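Local atomic coordinates of Poly(A) RNA polymerase GLD2 (Rattus norvegicus, PDB entry 6LBK), a protein that probably adds successive AMP units from ATP to the 3' ends of selected cytoplasmic mRNAs and a single nucleotide to certain microRNAs, using magnesium or manganese. Residues K51-I56 with E280-D285; N198-L203 with M232-L237; P241-P246 with P273-K278. The protein carries 1 engineered substitution. All blocks are in the same frame, centred on the assembly; numbering follows the deposited sequence.

In the fold
Starting from the N terminus, helix 51-63 belongs to contact 1, which closes only when the chain, after passing through the five-stranded sheet of the nucleotidyltransferase domain and much of the helical region, returns at helix 283-297. Contacts 2 and 3 are nested within this long loop, one after the other. Contact 2 pairs the start of helix 200-213 with helix 226-239; contact 3 joins the loop leaving helix 226-239 to the loop leading into helix 283-297. Contact 2 touches both others: Arg199 and Pro202 reach contact 1, while Leu237 and Val200 meet Ile244 and Leu245 of contact 3. Contacts 1 and 3 adjoin only in sequence, through 273-278 and 280-285.

Contact 1. Residues K51-I56 with E280-D285; sequences KLSQQI and ESSLGD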
loop_
_atom_site.group_PDB
_atom_site.type_symbol
_atom_site.label_atom_id
_atom_site.label_comp_id
_atom_site.label_asym_id
_atom_site.label_seq_id
_atom_site.Cartn_x
_atom_site.Cartn_y
_atom_site.Cartn_z
ATOM N N LYS A 51 -25.738 -3.626 8.598
ATOM C CA LYS A 51 -24.898 -4.718 9.094
ATOM C C LYS A 51 -23.537 -4.752 8.405
ATOM O O LYS A 51 -22.514 -4.985 9.058
ATOM C CB LYS A 51 -25.614 -6.060 8.920
ATOM C CG LYS A 51 -24.861 -7.283 9.471
ATOM C CD LYS A 51 -25.588 -8.559 9.041
ATOM C CE LYS A 51 -25.051 -9.823 9.717
ATOM N NZ LYS A 51 -26.123 -10.898 9.900
ATOM N N LEU A 52 -23.512 -4.580 7.083
ATOM C CA LEU A 52 -22.255 -4.651 6.346
ATOM C C LEU A 52 -21.279 -3.569 6.801
ATOM O O LEU A 52 -20.096 -3.851 7.041
ATOM C CB LEU A 52 -22.531 -4.570 4.843
ATOM C CG LEU A 52 -21.342 -4.634 3.889
ATOM C CD1 LEU A 52 -20.430 -5.812 4.204
ATOM C CD2 LEU A 52 -21.817 -4.692 2.439
ATOM N N SER A 53 -21.765 -2.333 6.972
ATOM C CA SER A 53 -20.904 -1.247 7.434
ATOM C C SER A 53 -20.362 -1.528 8.836
ATOM O O SER A 53 -19.172 -1.301 9.103
ATOM C CB SER A 53 -21.676 0.081 7.403
ATOM O OG SER A 53 -22.013 0.481 6.078
ATOM N N GLN A 54 -21.213 -2.052 9.732
ATOM C CA GLN A 54 -20.767 -2.414 11.077
ATOM C C GLN A 54 -19.700 -3.499 11.040
ATOM O O GLN A 54 -18.754 -3.466 11.833
ATOM C CB GLN A 54 -21.936 -2.876 11.955
ATOM C CG GLN A 54 -22.614 -1.780 12.753
ATOM C CD GLN A 54 -23.904 -2.249 13.446
ATOM O OE1 GLN A 54 -24.122 -3.450 13.656
ATOM N NE2 GLN A 54 -24.767 -1.295 13.794
ATOM N N GLN A 55 -19.873 -4.507 10.174
ATOM C CA GLN A 55 -18.868 -5.563 10.057
ATOM C C GLN A 55 -17.557 -5.020 9.510
ATOM O O GLN A 55 -16.488 -5.501 9.889
ATOM C CB GLN A 55 -19.373 -6.695 9.160
ATOM C CG GLN A 55 -20.374 -7.603 9.818
ATOM C CD GLN A 55 -21.003 -8.519 8.822
ATOM O OE1 GLN A 55 -21.262 -8.117 7.690
ATOM N NE2 GLN A 55 -21.260 -9.758 9.225
ATOM N N ILE A 56 -17.627 -4.007 8.643
ATOM C CA ILE A 56 -16.413 -3.408 8.092
ATOM C C ILE A 56 -15.671 -2.643 9.180
ATOM O O ILE A 56 -14.442 -2.712 9.278
ATOM C CB ILE A 56 -16.750 -2.483 6.911
ATOM C CG1 ILE A 56 -17.277 -3.283 5.716
ATOM C CG2 ILE A 56 -15.503 -1.613 6.565
ATOM C CD1 ILE A 56 -17.729 -2.433 4.560
ATOM N N GLU A 280 -22.453 11.148 0.863
ATOM C CA GLU A 280 -22.897 10.491 2.088
ATOM C C GLU A 280 -22.924 8.960 1.995
ATOM O O GLU A 280 -23.501 8.321 2.880
ATOM C CB GLU A 280 -24.290 10.985 2.486
ATOM C CG GLU A 280 -24.446 12.487 2.696
ATOM C CD GLU A 280 -25.818 12.855 3.246
ATOM O OE1 GLU A 280 -26.798 12.123 2.970
ATOM O OE2 GLU A 280 -25.923 13.878 3.956
ATOM N N SER A 281 -22.284 8.351 0.993
ATOM C CA SER A 281 -22.281 6.890 0.914
ATOM C C SER A 281 -21.627 6.284 2.152
ATOM O O SER A 281 -20.510 6.663 2.521
ATOM C CB SER A 281 -21.520 6.416 -0.334
ATOM O OG SER A 281 -21.926 7.064 -1.528
ATOM N N SER A 282 -22.308 5.326 2.785
ATOM C CA SER A 282 -21.735 4.615 3.927
ATOM C C SER A 282 -20.680 3.609 3.464
ATOM O O SER A 282 -20.431 3.440 2.267
ATOM C CB SER A 282 -22.827 3.953 4.754
ATOM O OG SER A 282 -23.488 2.980 3.999
ATOM N N LEU A 283 -20.027 2.956 4.440
ATOM C CA LEU A 283 -18.922 2.036 4.138
ATOM C C LEU A 283 -19.377 0.852 3.287
ATOM O O LEU A 283 -18.640 0.397 2.401
ATOM C CB LEU A 283 -18.285 1.511 5.428
ATOM C CG LEU A 283 -17.314 2.420 6.205
ATOM C CD1 LEU A 283 -16.826 1.662 7.452
ATOM C CD2 LEU A 283 -16.160 2.952 5.362
ATOM N N GLY A 284 -20.575 0.317 3.555
ATOM C CA GLY A 284 -21.069 -0.813 2.775
ATOM C C GLY A 284 -21.484 -0.414 1.371
ATOM O O GLY A 284 -21.198 -1.132 0.405
ATOM N N ASP A 285 -22.115 0.764 1.233
ATOM C CA ASP A 285 -22.385 1.341 -0.085
ATOM C C ASP A 285 -21.097 1.525 -0.879
ATOM O O ASP A 285 -21.033 1.179 -2.066
ATOM C CB ASP A 285 -23.120 2.685 0.052
ATOM C CG ASP A 285 -24.611 2.533 0.460
ATOM O OD1 ASP A 285 -25.210 1.453 0.234
ATOM O OD2 ASP A 285 -25.184 3.515 1.004
#
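In the helical part of the polymerase, the first turn of helix 283-297 is set against the N-terminal helix 51-63, with Gly284 lying on Ser53 at a CA to CA distance of 4.7 Å. The N-H of Gly284 points to Ser53 OG (N to OG 2.9 Å, 150° at the hydrogen). This amide belongs to the opening turn, where the helix itself offers no earlier carbonyl, and the serine hydroxyl supplies the acceptor. Ser53 OG stands beside its own backbone N (chi1 -66°) and is also hydrogen-bonded to Asp50 OD1, a pair of partners that probably fixes the rotation of the hydroxyl. Gly284 has no side chain to hold the backbones apart, and Leu52 CD2 comes to 4.0 Å from Gly284 CA. Further along the helix from Ser53, the gamma methyl of Ile56 meets Leu283, the two side chains crossing at a slant, with Ile56 CG2 3.6 Å from Leu283 CD1. The delta methyl of Ile56 meets the Leu283 carbonyl instead, CD1 to O 3.7 Å. Pro202 of helix 200-213 packs on both Ile56 and Leu283, making a three-helix junction, and Leu367 from a C-terminal loop touches Leu52.

Contact 2. Residues N198-L203 with M232-L237; sequences NRVRPL and MVLHYL
Val200 and Leu203, one turn apart on helix 200-213, meet Val233, Leu234 and Leu237 of helix 226-239 mainly through their methyl groups; no hydrogen bond passes between the two segments. Val200 divides its work between its branches. CG2 lies against Leu237 CD1 at 3.5 Å, while CG1 meets Leu234 CD2 at 3.8 Å, the valine and Leu234 side chains crossing at about a right angle. Leu237 CD1 thus rests on the fork of the valine, being also 4.1 Å from Val200 CB. Leu203 has its CG anti to the backbone N (chi1 -170°), which carries CD2 across to Val233 CG1, 3.5 Å away. The same CD2 makes a looser approach to Leu237 CD2 at 4.3 Å. Leu237 therefore touches both residues of the facing helix turn.

A second shell holds these groups in place. Leu245 packs its CD1 on both Val200 and Leu234, and Phe103 touches Val200. Val204 and Ile207, further along helix 200-213, continue the apolar contact with Val233. The carbonyl of Leu237 receives the amides of Ile244 and Leu245, tying this end of helix 226-239 to the following loop. On another side of helix 200-213, Pro202 packs against Ile56, Leu57 and Phe60 of helix 51-63. Just before Val200 in sequence, Arg199 forms a salt bridge with Glu197. This is buried aliphatic helix-to-helix packing in the mainly helical central domain, the partner of the nucleotidyltransferase domain in Cid1-like poly(A) polymerases.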
loop_
_atom_site.group_PDB
_atom_site.type_symbol
_atom_site.label_atom_id
_atom_site.label_comp_id
_atom_site.label_asym_id
_atom_site.label_seq_id
_atom_site.Cartn_x
_atom_site.Cartn_y
_atom_site.Cartn_z
ATOM N N ASN A 198 -12.380 9.744 7.284
ATOM C CA ASN A 198 -12.490 8.611 8.199
ATOM C C ASN A 198 -12.873 7.300 7.526
ATOM O O ASN A 198 -12.727 6.252 8.164
ATOM C CB ASN A 198 -13.490 8.913 9.318
ATOM C CG ASN A 198 -14.769 9.579 8.814
ATOM O OD1 ASN A 198 -15.254 9.276 7.725
ATOM N ND2 ASN A 198 -15.344 10.455 9.637
ATOM N N ARG A 199 -13.362 7.324 6.280
ATOM C CA ARG A 199 -13.746 6.106 5.576
ATOM C C ARG A 199 -12.615 5.496 4.775
ATOM O O ARG A 199 -12.709 4.322 4.397
ATOM C CB ARG A 199 -14.937 6.371 4.639
ATOM C CG ARG A 199 -16.250 6.602 5.353
ATOM C CD ARG A 199 -17.335 7.077 4.413
ATOM N NE ARG A 199 -17.115 8.478 4.072
ATOM C CZ ARG A 199 -17.884 9.201 3.261
ATOM N NH1 ARG A 199 -18.956 8.664 2.687
ATOM N NH2 ARG A 199 -17.578 10.470 3.022
ATOM N N VAL A 200 -11.566 6.262 4.476
ATOM C CA VAL A 200 -10.517 5.745 3.596
ATOM C C VAL A 200 -9.835 4.539 4.228
ATOM O O VAL A 200 -9.590 3.530 3.559
ATOM C CB VAL A 200 -9.507 6.847 3.244
ATOM C CG1 VAL A 200 -8.384 6.249 2.438
ATOM C CG2 VAL A 200 -10.194 7.988 2.461
ATOM N N ARG A 201 -9.530 4.608 5.532
ATOM C CA ARG A 201 -8.781 3.511 6.149
ATOM C C ARG A 201 -9.621 2.252 6.341
ATOM O O ARG A 201 -9.127 1.159 6.002
ATOM C CB ARG A 201 -8.138 3.977 7.461
ATOM C CG ARG A 201 -6.837 4.784 7.219
ATOM C CD ARG A 201 -6.282 5.436 8.508
ATOM N NE ARG A 201 -5.648 4.451 9.386
ATOM C CZ ARG A 201 -6.054 4.158 10.616
ATOM N NH1 ARG A 201 -7.093 4.787 11.151
ATOM N NH2 ARG A 201 -5.423 3.234 11.323
ATOM N N PRO A 202 -10.869 2.307 6.858
ATOM C CA PRO A 202 -11.676 1.069 6.918
ATOM C C PRO A 202 -11.897 0.419 5.564
ATOM O O PRO A 202 -11.828 -0.817 5.436
ATOM C CB PRO A 202 -13.004 1.542 7.536
ATOM C CG PRO A 202 -12.637 2.749 8.331
ATOM C CD PRO A 202 -11.553 3.428 7.533
ATOM N N LEU A 203 -12.135 1.229 4.535
ATOM C CA LEU A 203 -12.384 0.666 3.219
ATOM C C LEU A 203 -11.135 -0.000 2.682
ATOM O O LEU A 203 -11.179 -1.129 2.183
ATOM C CB LEU A 203 -12.831 1.760 2.261
ATOM C CG LEU A 203 -13.328 1.132 0.964
ATOM C CD1 LEU A 203 -14.787 0.573 1.202
ATOM C CD2 LEU A 203 -13.231 2.040 -0.268
ATOM N N MET A 232 -5.897 2.075 -6.235
ATOM C CA MET A 232 -7.167 1.857 -6.915
ATOM C C MET A 232 -8.348 2.287 -6.042
ATOM O O MET A 232 -9.303 2.905 -6.533
ATOM C CB MET A 232 -7.290 0.396 -7.303
ATOM C CG MET A 232 -6.479 -0.003 -8.527
ATOM S SD MET A 232 -6.299 -1.815 -8.625
ATOM C CE MET A 232 -7.975 -2.377 -8.812
ATOM N N VAL A 233 -8.299 1.942 -4.749
ATOM C CA VAL A 233 -9.262 2.466 -3.781
ATOM C C VAL A 233 -9.251 3.986 -3.803
ATOM O O VAL A 233 -10.305 4.616 -3.889
ATOM C CB VAL A 233 -8.967 1.931 -2.368
ATOM C CG1 VAL A 233 -9.964 2.463 -1.384
ATOM C CG2 VAL A 233 -8.973 0.441 -2.330
ATOM N N LEU A 234 -8.060 4.603 -3.674
ATOM C CA LEU A 234 -7.987 6.068 -3.677
ATOM C C LEU A 234 -8.513 6.654 -4.988
ATOM O O LEU A 234 -9.200 7.679 -4.978
ATOM C CB LEU A 234 -6.556 6.563 -3.404
ATOM C CG LEU A 234 -5.788 6.247 -2.102
ATOM C CD1 LEU A 234 -4.501 7.012 -2.080
ATOM C CD2 LEU A 234 -6.585 6.597 -0.840
ATOM N N HIS A 235 -8.225 6.013 -6.125
ATOM C CA HIS A 235 -8.804 6.451 -7.391
ATOM C C HIS A 235 -10.337 6.354 -7.372
ATOM O O HIS A 235 -11.034 7.283 -7.810
ATOM C CB HIS A 235 -8.217 5.624 -8.525
ATOM C CG HIS A 235 -8.908 5.822 -9.829
ATOM N ND1 HIS A 235 -8.687 6.922 -10.624
ATOM C CD2 HIS A 235 -9.862 5.094 -10.449
ATOM C CE1 HIS A 235 -9.456 6.853 -11.693
ATOM N NE2 HIS A 235 -10.183 5.755 -11.608
ATOM N N TYR A 236 -10.882 5.227 -6.888
ATOM C CA TYR A 236 -12.338 5.084 -6.808
ATOM C C TYR A 236 -12.939 6.209 -5.975
ATOM O O TYR A 236 -13.956 6.809 -6.358
ATOM C CB TYR A 236 -12.760 3.705 -6.236
ATOM C CG TYR A 236 -14.285 3.616 -5.972
ATOM C CD1 TYR A 236 -15.219 3.689 -7.026
ATOM C CD2 TYR A 236 -14.786 3.480 -4.671
ATOM C CE1 TYR A 236 -16.638 3.636 -6.770
ATOM C CE2 TYR A 236 -16.185 3.421 -4.425
ATOM C CZ TYR A 236 -17.089 3.508 -5.470
ATOM O OH TYR A 236 -18.408 3.455 -5.184
ATOM N N LEU A 237 -12.319 6.507 -4.833
ATOM C CA LEU A 237 -12.778 7.607 -3.997
ATOM C C LEU A 237 -12.582 8.958 -4.672
ATOM O O LEU A 237 -13.314 9.902 -4.357
ATOM C CB LEU A 237 -12.048 7.578 -2.653
ATOM C CG LEU A 237 -12.242 6.379 -1.713
ATOM C CD1 LEU A 237 -11.342 6.528 -0.449
ATOM C CD2 LEU A 237 -13.722 6.190 -1.337
#

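Contact 3. Residues P241-P246 with P273-K278; sequences PEPILP and PPYLSK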
loop_
_atom_site.group_PDB
_atom_site.type_symbol
_atom_site.label_atom_id
_atom_site.label_comp_id
_atom_site.label_asym_id
_atom_site.label_seq_id
_atom_site.Cartn_x
_atom_site.Cartn_y
_atom_site.Cartn_z
ATOM N N PRO A 241 -19.014 10.764 -8.332
ATOM C CA PRO A 241 -19.753 11.978 -8.728
ATOM C C PRO A 241 -19.620 13.149 -7.768
ATOM O O PRO A 241 -19.376 14.279 -8.204
ATOM C CB PRO A 241 -21.194 11.460 -8.791
ATOM C CG PRO A 241 -21.046 10.028 -9.163
ATOM C CD PRO A 241 -19.848 9.548 -8.444
ATOM N N GLU A 242 -19.768 12.906 -6.469
ATOM C CA GLU A 242 -19.449 13.884 -5.437
ATOM C C GLU A 242 -18.251 13.329 -4.681
ATOM O O GLU A 242 -18.420 12.543 -3.739
ATOM C CB GLU A 242 -20.642 14.110 -4.503
ATOM C CG GLU A 242 -21.877 14.684 -5.224
ATOM C CD GLU A 242 -22.843 15.405 -4.292
ATOM O OE1 GLU A 242 -22.837 15.093 -3.083
ATOM O OE2 GLU A 242 -23.583 16.305 -4.760
ATOM N N PRO A 243 -17.031 13.730 -5.026
ATOM C CA PRO A 243 -15.859 12.913 -4.679
ATOM C C PRO A 243 -15.547 12.935 -3.192
ATOM O O PRO A 243 -15.777 13.925 -2.498
ATOM C CB PRO A 243 -14.733 13.557 -5.495
ATOM C CG PRO A 243 -15.170 14.977 -5.653
ATOM C CD PRO A 243 -16.658 15.005 -5.674
ATOM N N ILE A 244 -15.014 11.808 -2.717
ATOM C CA ILE A 244 -14.581 11.654 -1.331
ATOM C C ILE A 244 -13.120 12.060 -1.094
ATOM O O ILE A 244 -12.763 12.436 0.037
ATOM C CB ILE A 244 -14.811 10.185 -0.898
ATOM C CG1 ILE A 244 -16.276 9.903 -0.638
ATOM C CG2 ILE A 244 -13.951 9.765 0.290
ATOM C CD1 ILE A 244 -16.524 8.459 -0.290
ATOM N N LEU A 245 -12.285 12.080 -2.135
ATOM C CA LEU A 245 -10.896 12.505 -1.974
ATOM C C LEU A 245 -10.522 13.410 -3.145
ATOM O O LEU A 245 -10.903 13.138 -4.297
ATOM C CB LEU A 245 -9.908 11.321 -1.877
ATOM C CG LEU A 245 -9.908 10.503 -0.569
ATOM C CD1 LEU A 245 -8.857 9.392 -0.581
ATOM C CD2 LEU A 245 -9.769 11.395 0.695
ATOM N N PRO A 246 -9.791 14.494 -2.880
ATOM C CA PRO A 246 -9.314 15.345 -3.968
ATOM C C PRO A 246 -8.004 14.807 -4.479
ATOM O O PRO A 246 -7.697 13.630 -4.251
ATOM C CB PRO A 246 -9.139 16.700 -3.288
ATOM C CG PRO A 246 -8.676 16.323 -1.919
ATOM C CD PRO A 246 -9.386 15.026 -1.567
ATOM N N PRO A 273 -4.930 20.028 5.631
ATOM C CA PRO A 273 -6.171 19.963 6.430
ATOM C C PRO A 273 -7.085 18.838 5.970
ATOM O O PRO A 273 -6.913 18.305 4.863
ATOM C CB PRO A 273 -6.805 21.338 6.183
ATOM C CG PRO A 273 -6.322 21.721 4.825
ATOM C CD PRO A 273 -4.934 21.159 4.688
ATOM N N PRO A 274 -8.081 18.457 6.780
ATOM C CA PRO A 274 -8.979 17.360 6.395
ATOM C C PRO A 274 -9.923 17.761 5.276
ATOM O O PRO A 274 -10.187 18.942 5.037
ATOM C CB PRO A 274 -9.771 17.070 7.678
ATOM C CG PRO A 274 -9.031 17.727 8.758
ATOM C CD PRO A 274 -8.388 18.931 8.136
ATOM N N TYR A 275 -10.450 16.738 4.601
ATOM C CA TYR A 275 -11.322 16.914 3.447
ATOM C C TYR A 275 -12.764 16.646 3.861
ATOM O O TYR A 275 -13.077 15.578 4.396
ATOM C CB TYR A 275 -10.918 15.983 2.303
ATOM C CG TYR A 275 -11.540 16.344 0.968
ATOM C CD1 TYR A 275 -11.153 17.496 0.292
ATOM C CD2 TYR A 275 -12.504 15.528 0.376
ATOM C CE1 TYR A 275 -11.710 17.840 -0.931
ATOM C CE2 TYR A 275 -13.074 15.862 -0.854
ATOM C CZ TYR A 275 -12.673 17.024 -1.503
ATOM O OH TYR A 275 -13.225 17.376 -2.722
ATOM N N LEU A 276 -13.628 17.624 3.633
ATOM C CA LEU A 276 -15.063 17.464 3.805
ATOM C C LEU A 276 -15.677 17.324 2.420
ATOM O O LEU A 276 -15.555 18.229 1.591
ATOM C CB LEU A 276 -15.647 18.654 4.563
ATOM C CG LEU A 276 -15.004 18.895 5.934
ATOM C CD1 LEU A 276 -15.552 20.159 6.613
ATOM C CD2 LEU A 276 -15.181 17.668 6.828
ATOM N N SER A 277 -16.319 16.194 2.165
ATOM C CA SER A 277 -16.897 15.885 0.867
ATOM C C SER A 277 -18.415 15.825 0.975
ATOM O O SER A 277 -18.971 15.649 2.061
ATOM C CB SER A 277 -16.356 14.565 0.327
ATOM O OG SER A 277 -16.826 13.469 1.085
ATOM N N LYS A 278 -19.094 16.038 -0.161
ATOM C CA LYS A 278 -20.550 16.005 -0.152
ATOM C C LYS A 278 -21.119 14.587 -0.134
ATOM O O LYS A 278 -22.288 14.413 0.229
ATOM C CB LYS A 278 -21.108 16.762 -1.365
ATOM C CG LYS A 278 -20.677 18.217 -1.507
ATOM C CD LYS A 278 -21.342 18.877 -2.719
ATOM C CE LYS A 278 -20.809 20.292 -2.950
ATOM N NZ LYS A 278 -21.476 20.976 -4.096
#
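Ile244 and Ser277 bring two irregular loops together, their CA atoms 5.3 Å apart, and the chains pass in opposite directions without any hydrogen bond between them, so no strand pair forms. Tyr275 carries the contact. Its CG is anti to the backbone N (chi1 -165°), which lays the ring flat on Pro246: Pro246 CD sits 3.4 Å from the centroid of the Tyr275 ring and 7° off the normal, a CH-pi contact over the face. Pro243 O lies at the ring edge, near its plane, 3.7 Å from Tyr275 CE2, while Ile244 O comes obliquely to Tyr275 CD2 at 3.1 Å. Pro243 O is also close to Ser277 CB, at 3.0 Å. At the outer end Glu242 lies across Lys278, but the lysine chain runs on outward, leaving Glu242 OE2 5.2 Å from Lys278 NZ, too far for a salt bridge. An alanine in place of Tyr275 would take away the ring against Pro246, and the proline is likely to be left without its CH-pi partner, with a gap opened between the two loops. The segments thus meet chiefly through an aromatic face against a proline, with carbonyl oxygens packed close to the ring and to Ser277 CB.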